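Local coordinates for protein 2-hydroxyhepta-2,4-diene-1, 7-dioateisomerase (Mycobacterium abscessus, PDB 3R6O) that probably acts as a magnesium-dependent isomerase of the fumarylacetoacetate hydrolase family, working on 2-hydroxyhepta-2,4-diene-1,7-dioate, at residues E247-G252 against P294-R299; A182-A187 against E236-E241; V130-S135 against A208-G213. All coordinates share one frame; numbering follows the deposited sequence.

Overall arrangement
All three contacts lie in the fumarylacetoacetate hydrolase C-terminal region. Contact 3 opens first along the chain, at outermost strand 130-134 of the nine-stranded sheet, and closes at helix 210-214. Contact 2 opens inside that loop, on strand 181-192 of the same sheet, and closes beyond it at 236-241, so the two cross. Contact 1 follows in series, from strand 247-253 to the loop preceding strand 303-308. Contacts 1 and 2 touch where strands 239-244 and 247-253 pair in the five-stranded sheet: G252 O lies 2.8 Å from F240 N, a probable hydrogen bond. With 182-187 in one sheet and 239-241 in the other, contact 2 joins the two, whereas contact 3 lies beside the magnesium ion, its centre about 22 Å from that of contact 2.

Contact 1 (E247-G252 against P294-R299); sequences ELRQSG and PPRYLR
R249 and R296 face each other across a wide backbone gap, their CA atoms 9.2 Å apart, so edge strand 247-253 and the irregular loop 294-299 meet through side chains. R249 belongs to a classic beta bulge, in which it and Q250 both face L242 of the neighbouring strand. Its guanidinium stacks on that of R296: the planes are 23° apart and the centres 3.6 Å. A bend at chi2 (-56°) folds the R249 chain so that NE sits over the centre of the R296 group.

The like charges are probably eased by E247, whose extended chain crosses R296 at about a right angle. R296 grips its carboxylate end-on in a salt bridge. NH2 of R296 reaches E247 OE1 at 3.0 Å on the syn side, while NH1 of R296 meets E247 OE2 from above the carboxylate plane, also at 3.0 Å. R299 NH2 comes to the edge of the R249 group but has its own salt bridge to D302. R249 NH1 also bonds Y157 OH on strand 155-165. On the loop side, R249 NH1 donates to R296 O at 3.0 Å, on a lone pair in the carbonyl plane.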
loop_
_atom_site.group_PDB
_atom_site.type_symbol
_atom_site.label_atom_id
_atom_site.label_comp_id
_atom_site.label_asym_id
_atom_site.label_seq_id
_atom_site.Cartn_x
_atom_site.Cartn_y
_atom_site.Cartn_z
ATOM N N GLU A 247 -12.215 7.028 -30.151
ATOM C CA GLU A 247 -11.402 8.237 -30.364
ATOM C C GLU A 247 -10.063 8.201 -29.617
ATOM O O GLU A 247 -10.017 7.944 -28.387
ATOM C CB GLU A 247 -12.169 9.448 -29.913
ATOM C CG GLU A 247 -11.454 10.746 -30.142
ATOM C CD GLU A 247 -12.257 11.903 -29.624
ATOM O OE1 GLU A 247 -13.321 11.658 -28.974
ATOM O OE2 GLU A 247 -11.810 13.054 -29.848
ATOM N N LEU A 248 -8.986 8.538 -30.333
ATOM C CA LEU A 248 -7.667 8.585 -29.703
ATOM C C LEU A 248 -7.583 9.690 -28.636
ATOM O O LEU A 248 -7.898 10.844 -28.933
ATOM C CB LEU A 248 -6.576 8.767 -30.748
ATOM C CG LEU A 248 -5.132 8.570 -30.287
ATOM C CD1 LEU A 248 -4.886 7.144 -29.812
ATOM C CD2 LEU A 248 -4.165 8.956 -31.410
ATOM N N ARG A 249 -7.205 9.328 -27.407
ATOM C CA ARG A 249 -6.890 10.299 -26.366
ATOM C C ARG A 249 -5.381 10.364 -26.082
ATOM O O ARG A 249 -4.793 11.447 -25.986
ATOM C CB ARG A 249 -7.631 9.985 -25.051
ATOM C CG ARG A 249 -9.181 9.983 -25.141
ATOM C CD ARG A 249 -9.760 11.284 -25.667
ATOM N NE ARG A 249 -11.213 11.305 -25.512
ATOM C CZ ARG A 249 -11.876 11.555 -24.385
ATOM N NH1 ARG A 249 -11.258 11.812 -23.249
ATOM N NH2 ARG A 249 -13.185 11.526 -24.401
ATOM N N GLN A 250 -4.760 9.207 -25.876
ATOM C CA GLN A 250 -3.357 9.178 -25.498
ATOM C C GLN A 250 -2.579 8.257 -26.387
ATOM O O GLN A 250 -3.062 7.201 -26.738
ATOM C CB GLN A 250 -3.172 8.697 -24.055
ATOM C CG GLN A 250 -3.928 9.453 -22.999
ATOM C CD GLN A 250 -3.522 9.013 -21.590
ATOM O OE1 GLN A 250 -4.099 8.062 -21.033
ATOM N NE2 GLN A 250 -2.500 9.658 -21.037
ATOM N N SER A 251 -1.330 8.625 -26.667
ATOM C CA SER A 251 -0.442 7.791 -27.473
ATOM C C SER A 251 0.970 7.971 -26.921
ATOM O O SER A 251 1.463 9.119 -26.829
ATOM C CB SER A 251 -0.506 8.182 -28.956
ATOM O OG SER A 251 0.386 7.359 -29.707
ATOM N N GLY A 252 1.589 6.870 -26.483
ATOM C CA GLY A 252 2.922 6.946 -25.946
ATOM C C GLY A 252 3.833 5.828 -26.399
ATOM O O GLY A 252 3.383 4.795 -26.923
ATOM N N PRO A 294 -13.243 22.596 -22.862
ATOM C CA PRO A 294 -13.616 22.005 -21.573
ATOM C C PRO A 294 -12.850 20.710 -21.354
ATOM O O PRO A 294 -12.302 20.173 -22.298
ATOM C CB PRO A 294 -15.120 21.732 -21.715
ATOM C CG PRO A 294 -15.540 22.444 -22.947
ATOM C CD PRO A 294 -14.360 22.577 -23.815
ATOM N N PRO A 295 -12.788 20.230 -20.098
ATOM C CA PRO A 295 -12.139 18.976 -19.754
ATOM C C PRO A 295 -12.782 17.772 -20.438
ATOM O O PRO A 295 -13.923 17.866 -20.910
ATOM C CB PRO A 295 -12.292 18.890 -18.228
ATOM C CG PRO A 295 -12.621 20.286 -17.793
ATOM C CD PRO A 295 -13.350 20.924 -18.922
ATOM N N ARG A 296 -12.029 16.679 -20.558
ATOM C CA ARG A 296 -12.510 15.489 -21.268
ATOM C C ARG A 296 -12.493 14.291 -20.310
ATOM O O ARG A 296 -12.049 13.199 -20.681
ATOM C CB ARG A 296 -11.644 15.187 -22.491
ATOM C CG ARG A 296 -11.415 16.372 -23.443
ATOM C CD ARG A 296 -11.009 15.853 -24.811
ATOM N NE ARG A 296 -12.163 15.160 -25.388
ATOM C CZ ARG A 296 -12.145 14.489 -26.536
ATOM N NH1 ARG A 296 -11.010 14.408 -27.279
ATOM N NH2 ARG A 296 -13.256 13.897 -26.946
ATOM N N TYR A 297 -12.982 14.535 -19.091
ATOM C CA TYR A 297 -13.078 13.540 -18.033
ATOM C C TYR A 297 -14.061 12.420 -18.436
ATOM O O TYR A 297 -14.837 12.559 -19.374
ATOM C CB TYR A 297 -13.468 14.162 -16.677
ATOM C CG TYR A 297 -12.476 15.176 -16.101
ATOM C CD1 TYR A 297 -11.177 14.816 -15.827
ATOM C CD2 TYR A 297 -12.879 16.471 -15.748
ATOM C CE1 TYR A 297 -10.277 15.707 -15.294
ATOM C CE2 TYR A 297 -11.972 17.394 -15.197
ATOM C CZ TYR A 297 -10.676 16.997 -14.965
ATOM O OH TYR A 297 -9.748 17.884 -14.446
ATOM N N LEU A 298 -13.917 11.263 -17.789
ATOM C CA LEU A 298 -14.738 10.098 -18.067
ATOM C C LEU A 298 -16.203 10.432 -17.767
ATOM O O LEU A 298 -16.506 11.057 -16.758
ATOM C CB LEU A 298 -14.262 8.908 -17.256
ATOM C CG LEU A 298 -12.804 8.505 -17.532
ATOM C CD1 LEU A 298 -12.306 7.347 -16.572
ATOM C CD2 LEU A 298 -12.670 8.127 -19.001
ATOM N N ARG A 299 -17.073 10.045 -18.692
ATOM C CA ARG A 299 -18.510 10.295 -18.628
ATOM C C ARG A 299 -19.209 8.944 -18.485
ATOM O O ARG A 299 -18.701 7.942 -18.952
ATOM C CB ARG A 299 -18.967 10.963 -19.911
ATOM C CG ARG A 299 -18.342 12.367 -20.161
ATOM C CD ARG A 299 -18.482 12.771 -21.640
ATOM N NE ARG A 299 -17.728 11.870 -22.526
ATOM C CZ ARG A 299 -17.495 12.059 -23.826
ATOM N NH1 ARG A 299 -17.916 13.153 -24.485
ATOM N NH2 ARG A 299 -16.785 11.141 -24.479
HETATM O O HOH W 1 -14.342 11.147 -21.813
#

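Contact 2 (A182-A187 against E236-E241); sequences AGYMLA and ETFDFE
The aromatic part of this contact is an edge-to-face pair between Y184, on strand 181-192 of the nine-stranded sheet, and F238, in the run leading into strand 239-244 of the five-stranded sheet. The ring centroids are 4.7 Å apart and the planes stand at 58°, a tilted form of the T shape. F238 CZ carries the approach, sitting 3.5 Å above the centre of the Y184 ring, while F238 CE2 lies 3.6 Å from Y184 CD1. In Y184 CG is anti to the carbonyl carbon (chi1 -49°), and F238 adopts the same turn, which swings each ring toward the opposite segment. F261 makes a further edge-to-face pair with Y184, and K310 a cation-pi contact with F238.

The polar part is a single bond at the far end of the tyrosine. E236 N donates to Y184 OH over 2.9 Å at 163°, nearly straight, and the hydroxyl also touches the E236 side chain, with CB 3.9 Å from OH. The E236 carboxylate turns to another partner, K310, through a salt bridge from OE1.

Y184 therefore works in two ways: its face packs against a phenylalanine edge, and its hydroxyl satisfies a backbone N-H. The hydroxyl bond fixes where the end of the ring lies, while the F238 edge packed over its face probably hinders turning in this buried junction between the sheets.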
loop_
_atom_site.group_PDB
_atom_site.type_symbol
_atom_site.label_atom_id
_atom_site.label_comp_id
_atom_site.label_asym_id
_atom_site.label_seq_id
_atom_site.Cartn_x
_atom_site.Cartn_y
_atom_site.Cartn_z
ATOM N N ALA A 182 9.748 -9.370 -12.904
ATOM C CA ALA A 182 9.172 -10.580 -13.435
ATOM C C ALA A 182 8.560 -10.303 -14.798
ATOM O O ALA A 182 8.518 -11.175 -15.622
ATOM C CB ALA A 182 8.118 -11.142 -12.485
ATOM N N GLY A 183 8.011 -9.104 -15.015
ATOM C CA GLY A 183 7.458 -8.789 -16.329
ATOM C C GLY A 183 6.675 -7.485 -16.351
ATOM O O GLY A 183 6.901 -6.608 -15.518
ATOM N N TYR A 184 5.767 -7.377 -17.317
ATOM C CA TYR A 184 5.118 -6.110 -17.622
ATOM C C TYR A 184 3.617 -6.301 -17.822
ATOM O O TYR A 184 3.165 -7.352 -18.297
ATOM C CB TYR A 184 5.659 -5.517 -18.917
ATOM C CG TYR A 184 7.147 -5.421 -19.129
ATOM C CD1 TYR A 184 7.818 -4.219 -18.941
ATOM C CD2 TYR A 184 7.858 -6.490 -19.623
ATOM C CE1 TYR A 184 9.174 -4.107 -19.187
ATOM C CE2 TYR A 184 9.215 -6.396 -19.891
ATOM C CZ TYR A 184 9.875 -5.198 -19.675
ATOM O OH TYR A 184 11.220 -5.118 -19.957
ATOM N N MET A 185 2.833 -5.275 -17.501
ATOM C CA MET A 185 1.367 -5.307 -17.706
ATOM C C MET A 185 0.906 -3.931 -18.155
ATOM O O MET A 185 1.486 -2.906 -17.738
ATOM C CB MET A 185 0.602 -5.528 -16.404
ATOM C CG MET A 185 0.987 -6.675 -15.602
ATOM S SD MET A 185 -0.327 -6.909 -14.428
ATOM C CE MET A 185 0.038 -5.703 -13.162
ATOM N N LEU A 186 -0.159 -3.909 -18.948
ATOM C CA LEU A 186 -0.837 -2.653 -19.250
ATOM C C LEU A 186 -1.587 -2.251 -17.983
ATOM O O LEU A 186 -2.026 -3.109 -17.212
ATOM C CB LEU A 186 -1.797 -2.855 -20.433
ATOM C CG LEU A 186 -2.267 -1.656 -21.254
ATOM C CD1 LEU A 186 -1.085 -0.818 -21.684
ATOM C CD2 LEU A 186 -3.119 -2.148 -22.490
ATOM N N ALA A 187 -1.692 -0.956 -17.720
ATOM C CA ALA A 187 -2.394 -0.494 -16.548
ATOM C C ALA A 187 -3.050 0.869 -16.790
ATOM O O ALA A 187 -2.751 1.533 -17.785
ATOM C CB ALA A 187 -1.465 -0.448 -15.310
ATOM N N GLU A 236 12.435 -3.966 -22.307
ATOM C CA GLU A 236 11.865 -3.854 -23.629
ATOM C C GLU A 236 11.232 -2.483 -23.793
ATOM O O GLU A 236 11.131 -1.694 -22.847
ATOM C CB GLU A 236 10.818 -4.947 -23.876
ATOM C CG GLU A 236 11.377 -6.378 -23.786
ATOM C CD GLU A 236 10.604 -7.379 -24.614
ATOM O OE1 GLU A 236 9.806 -6.970 -25.488
ATOM O OE2 GLU A 236 10.828 -8.589 -24.423
ATOM N N THR A 237 10.889 -2.202 -25.029
ATOM C CA THR A 237 10.227 -0.970 -25.426
ATOM C C THR A 237 8.782 -1.301 -25.792
ATOM O O THR A 237 8.504 -2.366 -26.375
ATOM C CB THR A 237 11.029 -0.375 -26.568
ATOM O OG1 THR A 237 12.298 0.050 -26.028
ATOM C CG2 THR A 237 10.325 0.797 -27.241
ATOM N N PHE A 238 7.859 -0.401 -25.415
ATOM C CA PHE A 238 6.446 -0.554 -25.753
ATOM C C PHE A 238 5.862 0.705 -26.358
ATOM O O PHE A 238 6.278 1.818 -26.021
ATOM C CB PHE A 238 5.639 -0.913 -24.521
ATOM C CG PHE A 238 6.170 -2.086 -23.819
ATOM C CD1 PHE A 238 5.696 -3.356 -24.087
ATOM C CD2 PHE A 238 7.203 -1.929 -22.924
ATOM C CE1 PHE A 238 6.244 -4.439 -23.457
ATOM C CE2 PHE A 238 7.731 -3.003 -22.280
ATOM C CZ PHE A 238 7.254 -4.258 -22.546
ATOM N N ASP A 239 4.922 0.514 -27.277
ATOM C CA ASP A 239 4.135 1.623 -27.820
ATOM C C ASP A 239 2.711 1.367 -27.434
ATOM O O ASP A 239 2.229 0.258 -27.565
ATOM C CB ASP A 239 4.263 1.690 -29.337
ATOM C CG ASP A 239 5.676 2.021 -29.783
ATOM O OD1 ASP A 239 6.271 3.009 -29.260
ATOM O OD2 ASP A 239 6.204 1.288 -30.641
ATOM N N PHE A 240 2.013 2.379 -26.943
ATOM C CA PHE A 240 0.694 2.115 -26.384
ATOM C C PHE A 240 -0.264 3.263 -26.670
ATOM O O PHE A 240 0.160 4.413 -26.814
ATOM C CB PHE A 240 0.803 1.821 -24.874
ATOM C CG PHE A 240 1.574 2.868 -24.101
ATOM C CD1 PHE A 240 0.913 3.863 -23.432
ATOM C CD2 PHE A 240 2.968 2.898 -24.123
ATOM C CE1 PHE A 240 1.612 4.840 -22.726
ATOM C CE2 PHE A 240 3.693 3.906 -23.434
ATOM C CZ PHE A 240 3.013 4.874 -22.749
ATOM N N GLU A 241 -1.555 2.959 -26.714
ATOM C CA GLU A 241 -2.555 3.980 -26.937
ATOM C C GLU A 241 -3.807 3.766 -26.125
ATOM O O GLU A 241 -4.169 2.648 -25.817
ATOM C CB GLU A 241 -2.898 4.057 -28.423
ATOM C CG GLU A 241 -3.885 2.992 -28.898
ATOM C CD GLU A 241 -4.345 3.226 -30.330
ATOM O OE1 GLU A 241 -3.546 3.753 -31.132
ATOM O OE2 GLU A 241 -5.511 2.891 -30.634
#

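Contact 3 (V130-S135 against A208-G213); sequences VVFMKS and AQVVRG
F132 and V210 meet where the edge strand 130-134 runs past the first turn of helix 210-214. The strand is extended throughout and pairs with strand 106-110 in the nine-stranded sheet. Q209 is the N-cap residue of the helix, and the first turn is closed by G213 N bonding Q209 O at 2.9 Å.

The apolar contact rests on one methyl and the CD1-CE1 bond of a ring. V210 CG1 lies 3.4 Å from F132 CD1 and 3.6 Å from F132 CE1, approaching the ring obliquely. Its position follows from chi1 of -179°, which sets CG1 anti to the backbone N of V210. The two side chains cross at about a right angle. V211 adds a looser touch, its CG2 standing 4.3 Å from M133 O.

A water joins the two backbones beside this packing. It donates to M133 O (2.9 Å) and to V211 O (2.8 Å) and accepts from S135 N (3.0 Å), so three main-chain groups share it. The dimer interface reaches both segments: V211 packs on M133 of the second subunit and M133 on V211 of that subunit, while Q209 OE1 bonds V131 N of the second subunit and V131 N bonds Q209 OE1 of that subunit.

The F132 side chain lies about 5 Å, at the nearest atoms, from the bound magnesium ion, which E160 and D189 ligate. A hydrophobic ring and a buried lysine thus border the metal site, and the salt bridge from K134 NZ to the metal ligand D189 is consistent with a second-shell part for the lysine in placing that carboxylate.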
loop_
_atom_site.group_PDB
_atom_site.type_symbol
_atom_site.label_atom_id
_atom_site.label_comp_id
_atom_site.label_asym_id
_atom_site.label_seq_id
_atom_site.Cartn_x
_atom_site.Cartn_y
_atom_site.Cartn_z
ATOM N N VAL A 130 7.172 12.071 -9.294
ATOM C CA VAL A 130 6.592 12.022 -7.959
ATOM C C VAL A 130 6.106 10.607 -7.702
ATOM O O VAL A 130 5.439 9.991 -8.534
ATOM C CB VAL A 130 5.408 13.015 -7.881
ATOM C CG1 VAL A 130 4.599 12.880 -6.548
ATOM C CG2 VAL A 130 5.928 14.392 -8.064
ATOM N N VAL A 131 6.447 10.081 -6.536
ATOM C CA VAL A 131 6.004 8.783 -6.198
ATOM C C VAL A 131 4.662 8.828 -5.477
ATOM O O VAL A 131 4.538 9.427 -4.379
ATOM C CB VAL A 131 7.058 8.045 -5.366
ATOM C CG1 VAL A 131 6.563 6.611 -5.012
ATOM C CG2 VAL A 131 8.406 8.038 -6.125
ATOM N N PHE A 132 3.677 8.169 -6.087
ATOM C CA PHE A 132 2.334 7.996 -5.508
ATOM C C PHE A 132 2.139 6.568 -5.140
ATOM O O PHE A 132 2.875 5.701 -5.632
ATOM C CB PHE A 132 1.212 8.350 -6.492
ATOM C CG PHE A 132 1.275 9.761 -6.980
ATOM C CD1 PHE A 132 1.179 10.790 -6.083
ATOM C CD2 PHE A 132 1.484 10.043 -8.325
ATOM C CE1 PHE A 132 1.280 12.145 -6.500
ATOM C CE2 PHE A 132 1.597 11.391 -8.751
ATOM C CZ PHE A 132 1.493 12.425 -7.830
ATOM N N MET A 133 1.109 6.329 -4.306
ATOM C CA MET A 133 0.703 4.982 -3.970
ATOM C C MET A 133 -0.804 4.836 -4.204
ATOM O O MET A 133 -1.604 5.687 -3.782
ATOM C CB MET A 133 1.104 4.600 -2.535
ATOM C CG MET A 133 1.785 3.192 -2.470
ATOM S SD MET A 133 2.355 2.721 -0.857
ATOM C CE MET A 133 3.326 4.116 -0.457
ATOM N N LYS A 134 -1.171 3.765 -4.905
ATOM C CA LYS A 134 -2.553 3.307 -5.040
ATOM C C LYS A 134 -2.923 2.201 -4.043
ATOM O O LYS A 134 -2.185 1.260 -3.893
ATOM C CB LYS A 134 -2.763 2.739 -6.453
ATOM C CG LYS A 134 -2.610 3.880 -7.501
ATOM C CD LYS A 134 -3.010 3.431 -8.861
ATOM C CE LYS A 134 -4.485 3.487 -9.150
ATOM N NZ LYS A 134 -4.998 4.897 -9.476
ATOM N N SER A 135 -4.106 2.275 -3.442
ATOM C CA SER A 135 -4.567 1.198 -2.576
ATOM C C SER A 135 -4.566 -0.108 -3.354
ATOM O O SER A 135 -5.028 -0.121 -4.511
ATOM C CB SER A 135 -5.980 1.480 -2.104
ATOM O OG SER A 135 -6.451 0.441 -1.296
ATOM N N ALA A 208 -3.389 18.049 -0.007
ATOM C CA ALA A 208 -3.835 17.369 -1.218
ATOM C C ALA A 208 -4.328 16.009 -0.719
ATOM O O ALA A 208 -3.825 15.500 0.294
ATOM C CB ALA A 208 -2.672 17.181 -2.189
ATOM N N GLN A 209 -5.272 15.404 -1.418
ATOM C CA GLN A 209 -5.749 14.066 -1.005
ATOM C C GLN A 209 -5.462 13.052 -2.077
ATOM O O GLN A 209 -6.388 12.388 -2.611
ATOM C CB GLN A 209 -7.239 14.135 -0.664
ATOM C CG GLN A 209 -7.602 15.024 0.531
ATOM C CD GLN A 209 -7.686 14.269 1.877
ATOM O OE1 GLN A 209 -7.300 13.094 1.993
ATOM N NE2 GLN A 209 -8.185 14.946 2.886
ATOM N N VAL A 210 -4.172 12.907 -2.393
ATOM C CA VAL A 210 -3.798 12.138 -3.561
ATOM C C VAL A 210 -4.103 10.654 -3.383
ATOM O O VAL A 210 -4.568 9.997 -4.317
ATOM C CB VAL A 210 -2.332 12.377 -3.989
ATOM C CG1 VAL A 210 -2.026 11.576 -5.213
ATOM C CG2 VAL A 210 -2.114 13.875 -4.304
ATOM N N VAL A 211 -3.845 10.105 -2.189
ATOM C CA VAL A 211 -4.210 8.741 -1.903
ATOM C C VAL A 211 -5.699 8.471 -2.126
ATOM O O VAL A 211 -6.057 7.520 -2.838
ATOM C CB VAL A 211 -3.786 8.298 -0.446
ATOM C CG1 VAL A 211 -4.430 6.949 -0.080
ATOM C CG2 VAL A 211 -2.259 8.222 -0.360
ATOM N N ARG A 212 -6.544 9.316 -1.557
ATOM C CA ARG A 212 -7.998 9.261 -1.771
ATOM C C ARG A 212 -8.380 9.270 -3.252
ATOM O O ARG A 212 -9.168 8.420 -3.704
ATOM C CB ARG A 212 -8.719 10.405 -1.035
ATOM C CG ARG A 212 -10.233 10.266 -1.011
ATOM C CD ARG A 212 -10.851 11.361 -0.192
ATOM N NE ARG A 212 -10.718 11.095 1.241
ATOM C CZ ARG A 212 -10.841 12.001 2.200
ATOM N NH1 ARG A 212 -10.745 11.616 3.486
ATOM N NH2 ARG A 212 -10.995 13.297 1.899
ATOM N N GLY A 213 -7.776 10.195 -3.991
ATOM C CA GLY A 213 -8.090 10.369 -5.403
ATOM C C GLY A 213 -7.688 9.226 -6.318
ATOM O O GLY A 213 -8.283 9.013 -7.348
HETATM O O HOH W 2 -4.414 5.250 -3.355
#